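Local coordinates for putative capsid protein of prophage (Escherichia coli CFT073, PDB 3BQW) that is of unproven function but probably serves as a major capsid protein, forming part of the shell of a phage head, at residues 29-34 with 135-140; 287-292 with 338-343; 206-211 with 260-265. One frame throughout, in Å; residues are numbered along the deposited sequence.

Interaction 1 (29-34 with 135-140); sequences PLFTTL and RVEWLA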
loop_
_atom_site.group_PDB
_atom_site.type_symbol
_atom_site.label_atom_id
_atom_site.label_comp_id
_atom_site.label_asym_id
_atom_site.label_seq_id
_atom_site.Cartn_x
_atom_site.Cartn_y
_atom_site.Cartn_z
ATOM N N PRO A 29 -2.114 1.191 -4.876
ATOM C CA PRO A 29 -1.940 -0.242 -5.011
ATOM C C PRO A 29 -3.105 -1.073 -4.454
ATOM O O PRO A 29 -4.005 -0.551 -3.767
ATOM C CB PRO A 29 -0.656 -0.485 -4.231
ATOM C CG PRO A 29 0.041 0.758 -4.286
ATOM C CD PRO A 29 -0.974 1.802 -4.191
ATOM N N LEU A 30 -3.082 -2.358 -4.757
ATOM C CA LEU A 30 -4.242 -3.225 -4.568
ATOM C C LEU A 30 -4.769 -3.370 -3.126
ATOM O O LEU A 30 -5.945 -3.203 -2.897
ATOM C CB LEU A 30 -3.949 -4.612 -5.141
ATOM C CG LEU A 30 -5.126 -5.610 -5.132
ATOM C CD1 LEU A 30 -6.186 -5.181 -6.077
ATOM C CD2 LEU A 30 -4.638 -7.044 -5.398
ATOM N N PHE A 31 -3.910 -3.740 -2.178
ATOM C CA PHE A 31 -4.350 -3.948 -0.787
ATOM C C PHE A 31 -4.889 -2.655 -0.187
ATOM O O PHE A 31 -5.937 -2.663 0.472
ATOM C CB PHE A 31 -3.239 -4.535 0.061
ATOM C CG PHE A 31 -3.072 -6.018 -0.114
ATOM C CD1 PHE A 31 -2.561 -6.550 -1.306
ATOM C CD2 PHE A 31 -3.454 -6.900 0.896
ATOM C CE1 PHE A 31 -2.397 -7.943 -1.465
ATOM C CE2 PHE A 31 -3.302 -8.296 0.733
ATOM C CZ PHE A 31 -2.769 -8.808 -0.447
ATOM N N THR A 32 -4.215 -1.539 -0.488
ATOM C CA THR A 32 -4.698 -0.243 -0.091
ATOM C C THR A 32 -6.108 0.020 -0.646
ATOM O O THR A 32 -7.037 0.412 0.098
ATOM C CB THR A 32 -3.756 0.845 -0.528
ATOM O OG1 THR A 32 -2.448 0.584 0.021
ATOM C CG2 THR A 32 -4.285 2.218 -0.066
ATOM N N THR A 33 -6.276 -0.249 -1.931
ATOM C CA THR A 33 -7.536 -0.016 -2.586
ATOM C C THR A 33 -8.670 -0.926 -2.086
ATOM O O THR A 33 -9.796 -0.482 -1.941
ATOM C CB THR A 33 -7.357 -0.154 -4.099
ATOM O OG1 THR A 33 -6.378 0.811 -4.531
ATOM C CG2 THR A 33 -8.691 0.101 -4.837
ATOM N N LEU A 34 -8.393 -2.204 -1.871
ATOM C CA LEU A 34 -9.439 -3.124 -1.467
ATOM C C LEU A 34 -9.796 -2.943 0.000
ATOM O O LEU A 34 -10.980 -2.929 0.363
ATOM C CB LEU A 34 -9.003 -4.576 -1.705
ATOM C CG LEU A 34 -8.940 -5.034 -3.161
ATOM C CD1 LEU A 34 -8.303 -6.393 -3.258
ATOM C CD2 LEU A 34 -10.327 -5.039 -3.758
ATOM N N ARG A 135 5.214 2.516 0.412
ATOM C CA ARG A 135 5.335 2.282 1.855
ATOM C C ARG A 135 3.991 1.942 2.471
ATOM O O ARG A 135 3.894 1.040 3.282
ATOM C CB ARG A 135 5.964 3.487 2.566
ATOM C CG ARG A 135 5.878 3.445 4.130
ATOM C CD ARG A 135 7.021 2.713 4.708
ATOM N NE ARG A 135 8.231 3.360 4.242
ATOM C CZ ARG A 135 9.444 2.821 4.217
ATOM N NH1 ARG A 135 9.665 1.572 4.673
ATOM N NH2 ARG A 135 10.453 3.563 3.730
ATOM N N VAL A 136 2.954 2.667 2.098
ATOM C CA VAL A 136 1.633 2.380 2.595
ATOM C C VAL A 136 1.167 0.963 2.223
ATOM O O VAL A 136 0.556 0.286 3.056
ATOM C CB VAL A 136 0.607 3.445 2.127
ATOM C CG1 VAL A 136 -0.808 3.039 2.471
ATOM C CG2 VAL A 136 0.913 4.782 2.755
ATOM N N GLU A 137 1.453 0.520 0.999
ATOM C CA GLU A 137 1.028 -0.811 0.532
ATOM C C GLU A 137 1.776 -1.891 1.263
ATOM O O GLU A 137 1.191 -2.932 1.580
ATOM C CB GLU A 137 1.228 -0.970 -0.985
ATOM C CG GLU A 137 0.871 -2.331 -1.597
ATOM C CD GLU A 137 -0.622 -2.598 -1.701
ATOM O OE1 GLU A 137 -1.419 -1.808 -1.160
ATOM O OE2 GLU A 137 -1.018 -3.648 -2.285
ATOM N N TRP A 138 3.063 -1.651 1.508
ATOM C CA TRP A 138 3.899 -2.542 2.288
ATOM C C TRP A 138 3.310 -2.708 3.687
ATOM O O TRP A 138 3.140 -3.808 4.165
ATOM C CB TRP A 138 5.325 -1.984 2.364
ATOM C CG TRP A 138 6.265 -2.795 3.164
ATOM C CD1 TRP A 138 6.760 -4.037 2.843
ATOM C CD2 TRP A 138 6.849 -2.443 4.425
ATOM N NE1 TRP A 138 7.597 -4.474 3.830
ATOM C CE2 TRP A 138 7.677 -3.513 4.811
ATOM C CE3 TRP A 138 6.740 -1.327 5.274
ATOM C CZ2 TRP A 138 8.418 -3.497 6.014
ATOM C CZ3 TRP A 138 7.477 -1.296 6.452
ATOM C CH2 TRP A 138 8.292 -2.389 6.826
ATOM N N LEU A 139 2.977 -1.581 4.319
ATOM C CA LEU A 139 2.330 -1.595 5.604
ATOM C C LEU A 139 0.979 -2.318 5.540
ATOM O O LEU A 139 0.676 -3.077 6.422
ATOM C CB LEU A 139 2.158 -0.163 6.129
ATOM C CG LEU A 139 3.427 0.527 6.635
ATOM C CD1 LEU A 139 3.156 2.016 6.944
ATOM C CD2 LEU A 139 3.991 -0.181 7.823
ATOM N N ALA A 140 0.183 -2.079 4.498
ATOM C CA ALA A 140 -1.125 -2.731 4.312
ATOM C C ALA A 140 -1.035 -4.269 4.188
ATOM O O ALA A 140 -1.754 -5.017 4.878
ATOM C CB ALA A 140 -1.840 -2.139 3.078
#
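Glu-137 brings its carboxylate to the N-H groups in the first turn of helix 30-35, which have no helical carbonyl to bond, a worked example of an acid meeting a helix start. CG stands anti to the backbone N and the chain then bends at chi2 (74°), which carries the carboxylate across Pro-29 to the neighbouring helix. Each oxygen uses its syn lone pair, on the side of the other oxygen: OE2 of Glu-137 accepts from Phe-31 N at 2.9 Å, and OE1 of Glu-137 accepts from Thr-32 N, also at 2.9 Å. The hydroxyl of Thr-32 gives OE1 a second donor. These bonds fix the carboxylate's rotation, and the helix N terminus would probably stabilise its charge. Pro-29 CB, on the partly exposed side, presses on Glu-137 CD at 3.3 Å, whereas Phe-31 offers OE2 its ring edge, the two planes 70° apart. Beyond this knot the packing is looser: Val-136 CG1 lies 3.8 Å from Thr-32 OG1, and Ala-140 CB 4.1 Å from Phe-31 CB. The helix segments run 72° apart. Leu-30, Phe-31 and Leu-34 continue onto Ile-208 of strand 206-209, while Val-136 and Leu-139 rest against strand 327-338.

Interaction 2 (287-292 with 338-343); sequences TNNKGL and VPADIR
Asn-289 pairs through its side-chain amide with the backbone of Asp-341, much as a peptide group would in a sheet. CG lies opposite the backbone N across the first torsion (chi1 -174°), so that the amide extends over to the other segment. There OD1 of Asn-289 accepts a hydrogen bond from Asp-341 N at 3.0 Å, in the carbonyl plane and on a lone pair, while ND2 of Asn-289 donates one to Asp-341 O at 2.8 Å, tilted 32° from that carbonyl's plane. Further along, true backbone pairing takes over. Leu-292 and Val-338 form an antiparallel hydrogen-bonded pair: Leu-292 N reaches Val-338 O at 2.8 Å, and Val-338 N returns to Leu-292 O at 2.7 Å. Their side chains lie side by side, with Leu-292 CD2 3.8 Å from Val-338 CB. Between the two paired ends, Gly-291 lets the chains close to 4.2 Å between its CA and that of Ala-340, and a water bridges Asn-289 O to Ala-340 N. Arg-343 grips the Asp-341 carboxylate side-on through NE and NH2, and its backbone N completes an Asx turn on OD1. The chemistry implies a division of labour: backbone and amide serve the peptide groups of Leu-292, Val-338 and Asp-341, Thr-58 takes the carbonyls of Pro-339 and Ala-340, and Arg-343 engages the Asp-341 carboxylate within its own segment.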
loop_
_atom_site.group_PDB
_atom_site.type_symbol
_atom_site.label_atom_id
_atom_site.label_comp_id
_atom_site.label_asym_id
_atom_site.label_seq_id
_atom_site.Cartn_x
_atom_site.Cartn_y
_atom_site.Cartn_z
ATOM N N THR A 287 -14.120 -7.764 0.377
ATOM C CA THR A 287 -13.996 -6.407 -0.126
ATOM C C THR A 287 -14.927 -5.378 0.561
ATOM O O THR A 287 -14.788 -4.198 0.341
ATOM C CB THR A 287 -14.236 -6.366 -1.655
ATOM O OG1 THR A 287 -15.575 -6.808 -1.957
ATOM C CG2 THR A 287 -13.200 -7.222 -2.388
ATOM N N ASN A 288 -15.882 -5.838 1.359
ATOM C CA ASN A 288 -16.670 -4.956 2.224
ATOM C C ASN A 288 -15.938 -4.547 3.516
ATOM O O ASN A 288 -16.414 -3.682 4.234
ATOM C CB ASN A 288 -17.987 -5.641 2.600
ATOM C CG ASN A 288 -18.805 -6.040 1.386
ATOM O OD1 ASN A 288 -18.965 -7.240 1.083
ATOM N ND2 ASN A 288 -19.348 -5.037 0.681
ATOM N N ASN A 289 -14.815 -5.200 3.828
ATOM C CA ASN A 289 -14.066 -4.980 5.084
ATOM C C ASN A 289 -13.054 -3.839 4.844
ATOM O O ASN A 289 -11.841 -4.054 4.643
ATOM C CB ASN A 289 -13.378 -6.290 5.506
ATOM C CG ASN A 289 -12.697 -6.216 6.874
ATOM O OD1 ASN A 289 -13.135 -5.501 7.783
ATOM N ND2 ASN A 289 -11.630 -6.977 7.029
ATOM N N LYS A 290 -13.576 -2.626 4.794
ATOM C CA LYS A 290 -12.767 -1.472 4.360
ATOM C C LYS A 290 -12.411 -0.593 5.520
ATOM O O LYS A 290 -13.284 -0.040 6.148
ATOM C CB LYS A 290 -13.508 -0.589 3.355
ATOM C CG LYS A 290 -13.953 -1.281 2.084
ATOM C CD LYS A 290 -15.191 -0.569 1.619
ATOM C CE LYS A 290 -15.584 -0.949 0.246
ATOM N NZ LYS A 290 -17.036 -0.683 0.063
ATOM N N GLY A 291 -11.117 -0.462 5.764
ATOM C CA GLY A 291 -10.575 0.486 6.724
ATOM C C GLY A 291 -10.026 1.695 6.008
ATOM O O GLY A 291 -10.578 2.145 5.008
ATOM N N LEU A 292 -8.935 2.251 6.521
ATOM C CA LEU A 292 -8.458 3.538 6.003
ATOM C C LEU A 292 -6.960 3.662 6.044
ATOM O O LEU A 292 -6.265 2.833 6.622
ATOM C CB LEU A 292 -9.095 4.712 6.778
ATOM C CG LEU A 292 -8.646 4.858 8.247
ATOM C CD1 LEU A 292 -8.715 6.259 8.724
ATOM C CD2 LEU A 292 -9.492 3.967 9.121
ATOM N N VAL A 338 -5.075 1.585 8.728
ATOM C CA VAL A 338 -5.829 1.144 9.878
ATOM C C VAL A 338 -6.942 0.242 9.354
ATOM O O VAL A 338 -7.770 0.705 8.574
ATOM C CB VAL A 338 -6.441 2.327 10.660
ATOM C CG1 VAL A 338 -7.232 1.806 11.841
ATOM C CG2 VAL A 338 -5.329 3.294 11.120
ATOM N N PRO A 339 -6.960 -1.025 9.786
ATOM C CA PRO A 339 -7.942 -1.956 9.233
ATOM C C PRO A 339 -9.297 -1.756 9.848
ATOM O O PRO A 339 -9.404 -1.175 10.926
ATOM C CB PRO A 339 -7.379 -3.326 9.609
ATOM C CG PRO A 339 -6.687 -3.089 10.915
ATOM C CD PRO A 339 -6.083 -1.685 10.782
ATOM N N ALA A 340 -10.331 -2.219 9.154
ATOM C CA ALA A 340 -11.653 -2.270 9.721
ATOM C C ALA A 340 -11.604 -3.424 10.714
ATOM O O ALA A 340 -11.456 -3.172 11.894
ATOM C CB ALA A 340 -12.740 -2.443 8.655
ATOM N N ASP A 341 -11.659 -4.670 10.252
ATOM C CA ASP A 341 -11.623 -5.843 11.130
ATOM C C ASP A 341 -10.545 -6.842 10.652
ATOM O O ASP A 341 -10.734 -7.527 9.643
ATOM C CB ASP A 341 -13.008 -6.493 11.172
ATOM C CG ASP A 341 -13.123 -7.610 12.185
ATOM O OD1 ASP A 341 -12.131 -8.004 12.818
ATOM O OD2 ASP A 341 -14.252 -8.102 12.370
ATOM N N ILE A 342 -9.429 -6.916 11.385
ATOM C CA ILE A 342 -8.290 -7.779 11.013
ATOM C C ILE A 342 -8.658 -9.270 11.045
ATOM O O ILE A 342 -8.006 -10.099 10.413
ATOM C CB ILE A 342 -7.036 -7.491 11.929
ATOM C CG1 ILE A 342 -5.720 -7.850 11.217
ATOM C CG2 ILE A 342 -7.178 -8.144 13.347
ATOM C CD1 ILE A 342 -5.306 -6.843 10.086
ATOM N N ARG A 343 -9.716 -9.607 11.772
ATOM C CA ARG A 343 -10.086 -11.011 11.947
ATOM C C ARG A 343 -10.680 -11.624 10.677
ATOM O O ARG A 343 -10.845 -12.812 10.585
ATOM C CB ARG A 343 -11.050 -11.163 13.123
ATOM C CG ARG A 343 -10.499 -10.605 14.435
ATOM C CD ARG A 343 -11.576 -10.585 15.499
ATOM N NE ARG A 343 -12.661 -9.688 15.139
ATOM C CZ ARG A 343 -13.807 -9.568 15.815
ATOM N NH1 ARG A 343 -14.039 -10.282 16.911
ATOM N NH2 ARG A 343 -14.731 -8.712 15.387
HETATM O O HOH W 1 -9.658 -3.516 6.459
#

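Interaction 3 (206-211 with 260-265); sequences VMIMGA and IVYSGK
Ile-260, Met-209 and Ile-208 have the most surface covered where strands 206-209 and 257-267 run side by side in parallel. Ile-260 grips the opposite strand through both its backbone groups: its N binds Met-207 O at 3.0 Å, and its O accepts from Met-209 N at 2.8 Å, so the two bonds bracket Ile-208. Met-209 repeats the pattern one step on, its O receiving Tyr-262 N at 2.8 Å and thus bracketing Val-261. This alternation is the signature of parallel pairing, and CA-H groups of Ile-208 and Val-261 fill in beside the carbonyls. The side chains then separate onto two faces. On the first, Ile-260 sends CD1 to Val-206 CG2 at 3.8 Å, crossing it at a slant, while Ile-208 lays CG2 beside Tyr-262 CB at 3.6 Å, the two side chains pointing the same way. On the second, Met-209 bends at its last torsion (chi3 -98°), bringing its CE methyl to 3.9 Å from Ile-260 O. Helix 30-35 covers the Ile-208 and Ile-260 face, with Leu-30 against Ile-260 and Phe-35 against Ile-208; helix 211-218 covers the other, where Trp-214 meets Met-209 and Val-261. In the sheet, strand 281-285 flanks 206-209 and strand 248-254 flanks 257-267.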
loop_
_atom_site.group_PDB
_atom_site.type_symbol
_atom_site.label_atom_id
_atom_site.label_comp_id
_atom_site.label_asym_id
_atom_site.label_seq_id
_atom_site.Cartn_x
_atom_site.Cartn_y
_atom_site.Cartn_z
ATOM N N VAL A 206 -12.920 -12.533 -2.003
ATOM C CA VAL A 206 -11.723 -12.273 -2.798
ATOM C C VAL A 206 -10.560 -13.166 -2.349
ATOM O O VAL A 206 -10.356 -13.386 -1.161
ATOM C CB VAL A 206 -11.351 -10.754 -2.801
ATOM C CG1 VAL A 206 -10.933 -10.250 -1.401
ATOM C CG2 VAL A 206 -10.300 -10.467 -3.881
ATOM N N MET A 207 -9.860 -13.755 -3.325
ATOM C CA MET A 207 -8.621 -14.492 -3.078
ATOM C C MET A 207 -7.488 -13.826 -3.877
ATOM O O MET A 207 -7.514 -13.844 -5.098
ATOM C CB MET A 207 -8.748 -15.985 -3.415
ATOM C CG MET A 207 -7.537 -16.842 -2.962
ATOM S SD MET A 207 -7.652 -18.657 -3.069
ATOM C CE MET A 207 -8.147 -18.935 -4.734
ATOM N N ILE A 208 -6.546 -13.203 -3.157
ATOM C CA ILE A 208 -5.354 -12.583 -3.724
ATOM C C ILE A 208 -4.142 -13.504 -3.540
ATOM O O ILE A 208 -3.849 -13.942 -2.426
ATOM C CB ILE A 208 -5.073 -11.218 -3.089
ATOM C CG1 ILE A 208 -6.340 -10.342 -3.144
ATOM C CG2 ILE A 208 -3.928 -10.533 -3.831
ATOM C CD1 ILE A 208 -6.512 -9.438 -1.998
ATOM N N MET A 209 -3.472 -13.820 -4.657
ATOM C CA MET A 209 -2.504 -14.914 -4.738
ATOM C C MET A 209 -1.200 -14.396 -5.310
ATOM O O MET A 209 -1.218 -13.674 -6.289
ATOM C CB MET A 209 -2.965 -15.974 -5.747
ATOM C CG MET A 209 -4.185 -16.710 -5.414
ATOM S SD MET A 209 -4.674 -17.813 -6.732
ATOM C CE MET A 209 -5.889 -16.788 -7.488
ATOM N N GLY A 210 -0.083 -14.831 -4.727
ATOM C CA GLY A 210 1.206 -14.742 -5.378
ATOM C C GLY A 210 1.266 -15.674 -6.584
ATOM O O GLY A 210 0.382 -16.527 -6.767
ATOM N N ALA A 211 2.330 -15.516 -7.382
ATOM C CA ALA A 211 2.518 -16.201 -8.664
ATOM C C ALA A 211 2.645 -17.698 -8.552
ATOM O O ALA A 211 2.182 -18.438 -9.416
ATOM C CB ALA A 211 3.773 -15.629 -9.398
ATOM N N ILE A 260 -7.541 -13.062 -7.989
ATOM C CA ILE A 260 -6.584 -12.019 -8.316
ATOM C C ILE A 260 -5.177 -12.578 -8.071
ATOM O O ILE A 260 -4.881 -13.095 -6.982
ATOM C CB ILE A 260 -6.805 -10.741 -7.433
ATOM C CG1 ILE A 260 -8.244 -10.198 -7.572
ATOM C CG2 ILE A 260 -5.789 -9.638 -7.800
ATOM C CD1 ILE A 260 -8.517 -8.866 -6.771
ATOM N N VAL A 261 -4.338 -12.498 -9.094
ATOM C CA VAL A 261 -2.923 -12.748 -8.962
ATOM C C VAL A 261 -2.209 -11.416 -8.829
ATOM O O VAL A 261 -2.388 -10.525 -9.647
ATOM C CB VAL A 261 -2.346 -13.532 -10.155
ATOM C CG1 VAL A 261 -0.848 -13.798 -9.952
ATOM C CG2 VAL A 261 -3.146 -14.840 -10.353
ATOM N N TYR A 262 -1.389 -11.306 -7.792
ATOM C CA TYR A 262 -0.777 -10.049 -7.409
ATOM C C TYR A 262 0.729 -10.207 -7.418
ATOM O O TYR A 262 1.265 -11.024 -6.709
ATOM C CB TYR A 262 -1.266 -9.674 -6.021
ATOM C CG TYR A 262 -0.723 -8.395 -5.412
ATOM C CD1 TYR A 262 -1.161 -7.152 -5.836
ATOM C CD2 TYR A 262 0.153 -8.427 -4.362
ATOM C CE1 TYR A 262 -0.702 -5.968 -5.231
ATOM C CE2 TYR A 262 0.610 -7.248 -3.750
ATOM C CZ TYR A 262 0.174 -6.036 -4.187
ATOM O OH TYR A 262 0.634 -4.877 -3.598
ATOM N N SER A 263 1.393 -9.391 -8.224
ATOM C CA SER A 263 2.830 -9.495 -8.470
ATOM C C SER A 263 3.568 -8.187 -8.220
ATOM O O SER A 263 4.695 -8.041 -8.653
ATOM C CB SER A 263 3.076 -9.925 -9.923
ATOM O OG SER A 263 2.330 -11.093 -10.231
ATOM N N GLY A 264 2.950 -7.253 -7.495
ATOM C CA GLY A 264 3.603 -5.996 -7.156
ATOM C C GLY A 264 4.932 -6.097 -6.405
ATOM O O GLY A 264 5.093 -6.895 -5.481
ATOM N N LYS A 265 5.875 -5.245 -6.787
ATOM C CA LYS A 265 7.177 -5.200 -6.149
ATOM C C LYS A 265 7.516 -3.789 -5.688
ATOM O O LYS A 265 6.953 -2.795 -6.159
ATOM C CB LYS A 265 8.264 -5.696 -7.105
ATOM C CG LYS A 265 8.029 -7.086 -7.681
ATOM C CD LYS A 265 9.211 -7.507 -8.518
ATOM C CE LYS A 265 8.832 -8.531 -9.617
ATOM N NZ LYS A 265 8.246 -7.896 -10.869
#

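From the N terminus, interaction 1 closes the first loop, joining helix 30-35 to the long helix 113-146 across 100 intervening residues. Interaction 3 follows, pairing two strands of the seven-stranded sheet, and interaction 2 comes last, linking the loop after strand 281-285 to the loop after strand 327-338. The three loops are in series; none nests in or crosses another. In space they still meet, with helix 30-35 as the hub: Leu-30 packs on Tyr-262 of interaction 3, and Leu-34 on Thr-287 and Lys-290 of interaction 2. Thr-287 in turn touches Val-206. The long helix, the seven-stranded sheet and the sheet that contains strands 292-295 and 327-338 are thereby joined.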